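Local coordinates for protein fatty acid CoA ligase (Marinactinospora thermotolerans, PDB 6SQ8) that belongs to the ANL superfamily, with an AMP-binding domain and a smaller C-terminal domain, and holds adenosine monophosphate in this model, at residues V26-A39 with W61-I73. Sequence-based numbering, arbitrary orientation.
Sequences VTGARLRHQVRLLA and WRAIALRLAVQAI
Two helices of the AMP-binding domain, 28-39 and 61-72, pack at an alanine-lined crossing, where A65 enters as a knob among L31, Q34, V35 and L38. The axes pass 8.4 Å apart at a signed angle of -52°, an approach that the small side chains of A65 and A69 permit: CA of V35 lies 5.0 Å from CA of A65, and A39 is similarly close to A69. Branched side chains fill in around these alanines. CD1 of L31 reaches CB of A65 at 3.7 Å, CD1 of L38 touches the same methyl from further along the helix, and the two methyls of V35 divide between A65 (CG2) and A69 (CG1), one turn apart. Beyond the crossing, CG2 of I73 meets CB of A39.

At the other end W61 supplies the broadest surface. Its CG lies between the backbone N and the carbonyl carbon (chi1 74°), and the indole stands across the start of helix 28-39. CG2 of V26 makes a CH-pi contact over the five-membered ring, 3.6 Å from its centroid, while the opposite face carries CG of R62. Q34, its chain bent at chi2, brings CG to 3.5 Å from CH2 of W61. CZ2 of W61 lies over one face of the R30 guanidinium, but with the planes 65° apart the groups are not stacked. T27, the N-cap of helix 28-39, accepts from R30 N through OG1. L214 touches L31 and I64; M11 touches V35 and L68. With no hydrogen bond between them, the two helices exemplify ridges-into-grooves packing near -50°, with i to i+4 ridges, in the N-terminal domain of an ANL enzyme.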
ATOM      1  N   VAL A  26      13.780 -16.965  13.560  1.00 32.96           N
ATOM      2  CA  VAL A  26      14.620 -15.983  14.217  1.00 31.40           C
ATOM      3  C   VAL A  26      13.937 -15.588  15.529  1.00 31.98           C
ATOM      4  O   VAL A  26      12.850 -15.011  15.506  1.00 34.29           O
ATOM      5  CB  VAL A  26      14.830 -14.745  13.330  1.00 29.88           C
ATOM      6  CG1 VAL A  26      15.695 -13.699  14.024  1.00 29.42           C
ATOM      7  CG2 VAL A  26      15.365 -15.114  11.955  1.00 29.05           C
ATOM      8  N   THR A  27      14.588 -15.884  16.659  1.00 31.77           N
ATOM      9  CA  THR A  27      14.006 -15.613  17.967  1.00 32.17           C
ATOM     10  C   THR A  27      13.940 -14.104  18.211  1.00 32.16           C
ATOM     11  O   THR A  27      14.713 -13.321  17.620  1.00 30.85           O
ATOM     12  CB  THR A  27      14.814 -16.242  19.105  1.00 31.53           C
ATOM     13  OG1 THR A  27      16.139 -15.696  19.086  1.00 36.32           O
ATOM     14  CG2 THR A  27      14.819 -17.750  19.028  1.00 28.96           C
ATOM     15  N   GLY A  28      13.031 -13.723  19.111  1.00 32.48           N
ATOM     16  CA  GLY A  28      12.975 -12.348  19.615  1.00 36.86           C
ATOM     17  C   GLY A  28      14.338 -11.874  20.087  1.00 33.23           C
ATOM     18  O   GLY A  28      14.795 -10.784  19.719  1.00 29.40           O
ATOM     19  N   ALA A  29      14.984 -12.741  20.876  1.00 33.28           N
ATOM     20  CA  ALA A  29      16.323 -12.508  21.396  1.00 34.79           C
ATOM     21  C   ALA A  29      17.239 -12.088  20.250  1.00 34.24           C
ATOM     22  O   ALA A  29      17.895 -11.045  20.307  1.00 37.26           O
ATOM     23  CB  ALA A  29      16.850 -13.746  22.078  1.00 34.05           C
ATOM     24  N   ARG A  30      17.246 -12.899  19.191  1.00 34.38           N
ATOM     25  CA  ARG A  30      18.219 -12.731  18.153  1.00 35.68           C
ATOM     26  C   ARG A  30      17.941 -11.458  17.346  1.00 33.24           C
ATOM     27  O   ARG A  30      18.877 -10.802  16.868  1.00 34.52           O
ATOM     28  CB  ARG A  30      18.264 -13.970  17.265  1.00 38.59           C
ATOM     29  CG  ARG A  30      19.422 -13.936  16.281  1.00 41.77           C
ATOM     30  CD  ARG A  30      19.616 -15.301  15.644  1.00 41.47           C
ATOM     31  NE  ARG A  30      20.321 -15.181  14.379  1.00 41.65           N
ATOM     32  CZ  ARG A  30      20.051 -15.906  13.303  1.00 41.41           C
ATOM     33  NH1 ARG A  30      19.060 -16.799  13.326  1.00 39.30           N
ATOM     34  NH2 ARG A  30      20.810 -15.760  12.228  1.00 43.63           N
ATOM     35  N   LEU A  31      16.662 -11.121  17.185  1.00 31.83           N
ATOM     36  CA  LEU A  31      16.289  -9.919  16.434  1.00 33.65           C
ATOM     37  C   LEU A  31      16.642  -8.670  17.252  1.00 33.44           C
ATOM     38  O   LEU A  31      17.198  -7.695  16.713  1.00 31.57           O
ATOM     39  CB  LEU A  31      14.797  -9.961  16.094  1.00 32.48           C
ATOM     40  CG  LEU A  31      14.227  -8.682  15.473  1.00 31.16           C
ATOM     41  CD1 LEU A  31      14.895  -8.351  14.149  1.00 30.25           C
ATOM     42  CD2 LEU A  31      12.719  -8.789  15.312  1.00 33.30           C
ATOM     43  N   ARG A  32      16.307  -8.707  18.550  1.00 35.40           N
ATOM     44  CA  ARG A  32      16.624  -7.615  19.478  1.00 37.30           C
ATOM     45  C   ARG A  32      18.126  -7.320  19.397  1.00 37.84           C
ATOM     46  O   ARG A  32      18.527  -6.156  19.209  1.00 36.53           O
ATOM     47  CB  ARG A  32      16.219  -7.975  20.911  1.00 36.08           C
ATOM     48  CG  ARG A  32      14.731  -7.900  21.209  1.00 36.58           C
ATOM     49  CD  ARG A  32      14.423  -8.672  22.488  1.00 39.19           C
ATOM     50  NE  ARG A  32      13.014  -8.691  22.871  1.00 42.05           N
ATOM     51  CZ  ARG A  32      12.330  -7.614  23.265  1.00 45.68           C
ATOM     52  NH1 ARG A  32      12.951  -6.451  23.399  1.00 47.73           N
ATOM     53  NH2 ARG A  32      11.024  -7.694  23.488  1.00 40.26           N
ATOM     54  N   HIS A  33      18.927  -8.395  19.478  1.00 38.52           N
ATOM     55  CA  HIS A  33      20.373  -8.328  19.371  1.00 38.63           C
ATOM     56  C   HIS A  33      20.791  -7.594  18.078  1.00 36.90           C
ATOM     57  O   HIS A  33      21.672  -6.726  18.105  1.00 37.07           O
ATOM     58  CB  HIS A  33      20.984  -9.738  19.491  1.00 43.19           C
ATOM     59  CG  HIS A  33      22.474  -9.750  19.331  1.00 52.35           C
ATOM     60  ND1 HIS A  33      23.097  -9.778  18.082  1.00 54.51           N
ATOM     61  CD2 HIS A  33      23.474  -9.702  20.246  1.00 54.38           C
ATOM     62  CE1 HIS A  33      24.407  -9.759  18.247  1.00 54.94           C
ATOM     63  NE2 HIS A  33      24.661  -9.707  19.563  1.00 52.39           N
ATOM     64  N   GLN A  34      20.154  -7.931  16.950  1.00 35.67           N
ATOM     65  CA  GLN A  34      20.514  -7.351  15.649  1.00 34.89           C
ATOM     66  C   GLN A  34      20.188  -5.855  15.597  1.00 36.33           C
ATOM     67  O   GLN A  34      20.889  -5.093  14.942  1.00 32.74           O
ATOM     68  CB  GLN A  34      19.831  -8.104  14.512  1.00 35.52           C
ATOM     69  CG  GLN A  34      20.818  -8.995  13.779  1.00 36.50           C
ATOM     70  CD  GLN A  34      21.544  -8.282  12.668  1.00 35.29           C
ATOM     71  OE1 GLN A  34      21.099  -7.260  12.151  1.00 32.37           O
ATOM     72  NE2 GLN A  34      22.677  -8.835  12.274  1.00 37.98           N
ATOM     73  N   VAL A  35      19.116  -5.446  16.275  1.00 41.06           N
ATOM     74  CA  VAL A  35      18.742  -4.050  16.292  1.00 43.68           C
ATOM     75  C   VAL A  35      19.834  -3.271  17.032  1.00 41.97           C
ATOM     76  O   VAL A  35      20.272  -2.208  16.564  1.00 40.75           O
ATOM     77  CB  VAL A  35      17.356  -3.828  16.925  1.00 44.39           C
ATOM     78  CG1 VAL A  35      17.033  -2.341  17.032  1.00 44.58           C
ATOM     79  CG2 VAL A  35      16.266  -4.547  16.146  1.00 42.48           C
ATOM     80  N   ARG A  36      20.256  -3.817  18.178  1.00 39.91           N
ATOM     81  CA  ARG A  36      21.275  -3.199  19.023  1.00 40.88           C
ATOM     82  C   ARG A  36      22.563  -3.026  18.205  1.00 41.27           C
ATOM     83  O   ARG A  36      23.157  -1.932  18.157  1.00 45.79           O
ATOM     84  CB  ARG A  36      21.558  -4.067  20.253  1.00 40.01           C
ATOM     85  CG  ARG A  36      20.409  -4.230  21.232  1.00 40.28           C
ATOM     86  CD  ARG A  36      20.869  -5.052  22.414  1.00 41.90           C
ATOM     87  NE  ARG A  36      19.761  -5.741  23.049  1.00 44.70           N
ATOM     88  CZ  ARG A  36      19.720  -7.044  23.293  1.00 45.46           C
ATOM     89  NH1 ARG A  36      20.742  -7.801  22.931  1.00 45.36           N
ATOM     90  NH2 ARG A  36      18.686  -7.575  23.943  1.00 38.79           N
ATOM     91  N   LEU A  37      22.958  -4.118  17.546  1.00 41.02           N
ATOM     92  CA  LEU A  37      24.143  -4.179  16.715  1.00 42.57           C
ATOM     93  C   LEU A  37      24.107  -3.097  15.628  1.00 41.29           C
ATOM     94  O   LEU A  37      25.018  -2.283  15.516  1.00 39.44           O
ATOM     95  CB  LEU A  37      24.210  -5.581  16.104  1.00 47.52           C
ATOM     96  CG  LEU A  37      25.569  -5.976  15.516  1.00 48.43           C
ATOM     97  CD1 LEU A  37      25.821  -7.465  15.734  1.00 51.35           C
ATOM     98  CD2 LEU A  37      25.675  -5.613  14.040  1.00 46.34           C
ATOM     99  N   LEU A  38      23.037  -3.100  14.830  1.00 44.02           N
ATOM    100  CA  LEU A  38      22.905  -2.197  13.706  1.00 45.40           C
ATOM    101  C   LEU A  38      22.803  -0.754  14.204  1.00 46.03           C
ATOM    102  O   LEU A  38      23.325   0.158  13.564  1.00 51.59           O
ATOM    103  CB  LEU A  38      21.646  -2.574  12.921  1.00 45.87           C
ATOM    104  CG  LEU A  38      21.698  -3.893  12.169  1.00 45.49           C
ATOM    105  CD1 LEU A  38      20.357  -4.213  11.574  1.00 45.93           C
ATOM    106  CD2 LEU A  38      22.705  -3.821  11.059  1.00 47.71           C
ATOM    107  N   ALA A  39      22.098  -0.563  15.327  1.00 43.55           N
ATOM    108  CA  ALA A  39      21.934   0.749  15.922  1.00 45.20           C
ATOM    109  C   ALA A  39      23.312   1.331  16.265  1.00 43.51           C
ATOM    110  O   ALA A  39      23.650   2.426  15.840  1.00 38.51           O
ATOM    111  CB  ALA A  39      21.054   0.654  17.138  1.00 44.32           C
ATOM    112  N   TRP A  61      14.862 -10.811   7.120  1.00 29.89           N
ATOM    113  CA  TRP A  61      14.598 -10.513   8.508  1.00 30.47           C
ATOM    114  C   TRP A  61      15.530  -9.414   9.024  1.00 30.15           C
ATOM    115  O   TRP A  61      15.177  -8.669   9.929  1.00 30.08           O
ATOM    116  CB  TRP A  61      14.685 -11.776   9.356  1.00 33.55           C
ATOM    117  CG  TRP A  61      16.063 -12.300   9.609  1.00 34.53           C
ATOM    118  CD1 TRP A  61      16.699 -13.294   8.930  1.00 36.90           C
ATOM    119  CD2 TRP A  61      16.943 -11.917  10.671  1.00 37.72           C
ATOM    120  NE1 TRP A  61      17.920 -13.552   9.489  1.00 36.82           N
ATOM    121  CE2 TRP A  61      18.096 -12.723  10.560  1.00 38.78           C
ATOM    122  CE3 TRP A  61      16.883 -10.967  11.698  1.00 40.05           C
ATOM    123  CZ2 TRP A  61      19.177 -12.599  11.429  1.00 38.63           C
ATOM    124  CZ3 TRP A  61      17.956 -10.845  12.558  1.00 39.21           C
ATOM    125  CH2 TRP A  61      19.083 -11.655  12.424  1.00 37.34           C
ATOM    126  N   ARG A  62      16.720  -9.306   8.446  1.00 31.42           N
ATOM    127  CA  ARG A  62      17.659  -8.273   8.868  1.00 31.45           C
ATOM    128  C   ARG A  62      17.137  -6.890   8.459  1.00 28.39           C
ATOM    129  O   ARG A  62      17.413  -5.903   9.123  1.00 31.02           O
ATOM    130  CB  ARG A  62      19.065  -8.529   8.320  1.00 34.10           C
ATOM    131  CG  ARG A  62      19.857  -9.563   9.117  1.00 36.23           C
ATOM    132  CD  ARG A  62      21.263  -9.734   8.541  1.00 36.05           C
ATOM    133  NE  ARG A  62      22.032 -10.760   9.245  1.00 33.08           N
ATOM    134  CZ  ARG A  62      21.858 -12.070   9.075  1.00 31.52           C
ATOM    135  NH1 ARG A  62      20.970 -12.532   8.213  1.00 29.01           N
ATOM    136  NH2 ARG A  62      22.554 -12.925   9.798  1.00 35.60           N
ATOM    137  N   ALA A  63      16.368  -6.821   7.380  1.00 26.19           N
ATOM    138  CA  ALA A  63      15.840  -5.543   6.910  1.00 27.86           C
ATOM    139  C   ALA A  63      14.775  -5.007   7.878  1.00 26.76           C
ATOM    140  O   ALA A  63      14.534  -3.788   7.935  1.00 26.05           O
ATOM    141  CB  ALA A  63      15.300  -5.675   5.503  1.00 28.83           C
ATOM    142  N   ILE A  64      14.121  -5.927   8.595  1.00 27.52           N
ATOM    143  CA  ILE A  64      13.155  -5.608   9.641  1.00 29.05           C
ATOM    144  C   ILE A  64      13.888  -4.882  10.784  1.00 30.21           C
ATOM    145  O   ILE A  64      13.414  -3.809  11.269  1.00 31.60           O
ATOM    146  CB  ILE A  64      12.419  -6.880  10.128  1.00 26.61           C
ATOM    147  CG1 ILE A  64      11.507  -7.450   9.045  1.00 27.58           C
ATOM    148  CG2 ILE A  64      11.650  -6.614  11.407  1.00 26.53           C
ATOM    149  CD1 ILE A  64      10.790  -8.709   9.447  1.00 28.71           C
ATOM    150  N   ALA A  65      15.023  -5.476  11.199  1.00 28.62           N
ATOM    151  CA  ALA A  65      15.919  -4.944  12.223  1.00 25.88           C
ATOM    152  C   ALA A  65      16.459  -3.578  11.796  1.00 26.19           C
ATOM    153  O   ALA A  65      16.582  -2.677  12.626  1.00 27.33           O
ATOM    154  CB  ALA A  65      17.042  -5.913  12.482  1.00 23.94           C
ATOM    155  N   LEU A  66      16.804  -3.437  10.511  1.00 26.34           N
ATOM    156  CA  LEU A  66      17.460  -2.226  10.036  1.00 27.39           C
ATOM    157  C   LEU A  66      16.514  -1.033  10.221  1.00 27.26           C
ATOM    158  O   LEU A  66      16.939   0.018  10.675  1.00 28.61           O
ATOM    159  CB  LEU A  66      17.888  -2.379   8.572  1.00 27.23           C
ATOM    160  CG  LEU A  66      18.474  -1.124   7.917  1.00 26.69           C
ATOM    161  CD1 LEU A  66      19.708  -0.673   8.665  1.00 26.42           C
ATOM    162  CD2 LEU A  66      18.807  -1.346   6.453  1.00 26.10           C
ATOM    163  N   ARG A  67      15.241  -1.204   9.852  1.00 29.05           N
ATOM    164  CA  ARG A  67      14.273  -0.098   9.895  1.00 30.53           C
ATOM    165  C   ARG A  67      14.136   0.371  11.347  1.00 30.81           C
ATOM    166  O   ARG A  67      14.164   1.574  11.643  1.00 31.76           O
ATOM    167  CB  ARG A  67      12.921  -0.528   9.325  1.00 33.05           C
ATOM    168  CG  ARG A  67      11.867   0.576   9.203  1.00 33.75           C
ATOM    169  CD  ARG A  67      10.470  -0.020   9.098  1.00 37.72           C
ATOM    170  NE  ARG A  67       9.473   0.788   8.400  1.00 39.10           N
ATOM    171  CZ  ARG A  67       9.050   0.568   7.161  1.00 37.14           C
ATOM    172  NH1 ARG A  67       9.697  -0.298   6.398  1.00 40.38           N
ATOM    173  NH2 ARG A  67       7.988   1.206   6.694  1.00 36.82           N
ATOM    174  N   LEU A  68      14.016  -0.613  12.238  1.00 30.61           N
ATOM    175  CA  LEU A  68      13.799  -0.399  13.634  1.00 32.75           C
ATOM    176  C   LEU A  68      15.025   0.307  14.227  1.00 34.90           C
ATOM    177  O   LEU A  68      14.888   1.219  15.038  1.00 39.62           O
ATOM    178  CB  LEU A  68      13.534  -1.769  14.268  1.00 32.61           C
ATOM    179  CG  LEU A  68      12.868  -1.777  15.636  1.00 34.53           C
ATOM    180  CD1 LEU A  68      11.807  -0.699  15.754  1.00 36.21           C
ATOM    181  CD2 LEU A  68      12.274  -3.142  15.920  1.00 35.49           C
ATOM    182  N   ALA A  69      16.220  -0.099  13.786  1.00 34.88           N
ATOM    183  CA  ALA A  69      17.472   0.510  14.233  1.00 34.45           C
ATOM    184  C   ALA A  69      17.555   1.967  13.760  1.00 34.27           C
ATOM    185  O   ALA A  69      17.850   2.847  14.549  1.00 36.07           O
ATOM    186  CB  ALA A  69      18.647  -0.303  13.757  1.00 35.36           C
ATOM    187  N   VAL A  70      17.268   2.217  12.483  1.00 33.74           N
ATOM    188  CA  VAL A  70      17.286   3.566  11.941  1.00 34.01           C
ATOM    189  C   VAL A  70      16.354   4.475  12.749  1.00 36.96           C
ATOM    190  O   VAL A  70      16.653   5.651  12.963  1.00 48.05           O
ATOM    191  CB  VAL A  70      16.898   3.576  10.454  1.00 36.48           C
ATOM    192  CG1 VAL A  70      16.561   4.985   9.960  1.00 38.24           C
ATOM    193  CG2 VAL A  70      17.983   2.929   9.592  1.00 37.50           C
ATOM    194  N   GLN A  71      15.206   3.944  13.167  1.00 37.52           N
ATOM    195  CA  GLN A  71      14.199   4.736  13.877  1.00 37.41           C
ATOM    196  C   GLN A  71      14.625   4.932  15.337  1.00 37.05           C
ATOM    197  O   GLN A  71      14.504   6.027  15.872  1.00 39.73           O
ATOM    198  CB  GLN A  71      12.821   4.089  13.727  1.00 36.97           C
ATOM    199  CG  GLN A  71      12.222   4.307  12.334  1.00 36.33           C
ATOM    200  CD  GLN A  71      10.984   3.481  12.092  1.00 34.27           C
ATOM    201  OE1 GLN A  71      10.769   2.449  12.726  1.00 33.95           O
ATOM    202  NE2 GLN A  71      10.150   3.934  11.173  1.00 33.60           N
ATOM    203  N   ALA A  72      15.130   3.865  15.959  1.00 36.15           N
ATOM    204  CA  ALA A  72      15.634   3.882  17.335  1.00 35.87           C
ATOM    205  C   ALA A  72      16.708   4.965  17.516  1.00 36.73           C
ATOM    206  O   ALA A  72      16.699   5.658  18.517  1.00 40.60           O
ATOM    207  CB  ALA A  72      16.182   2.524  17.699  1.00 36.60           C
ATOM    208  N   ILE A  73      17.603   5.121  16.535  1.00 37.40           N
ATOM    209  CA  ILE A  73      18.723   6.086  16.631  1.00 37.11           C
ATOM    210  C   ILE A  73      18.269   7.475  16.155  1.00 40.20           C
ATOM    211  O   ILE A  73      19.099   8.314  15.773  1.00 42.17           O
ATOM    212  CB  ILE A  73      19.999   5.630  15.889  1.00 34.03           C
ATOM    213  CG1 ILE A  73      19.867   5.738  14.365  1.00 33.81           C
ATOM    214  CG2 ILE A  73      20.442   4.255  16.348  1.00 30.61           C
ATOM    215  CD1 ILE A  73      21.164   5.801  13.656  1.00 34.48           C
TER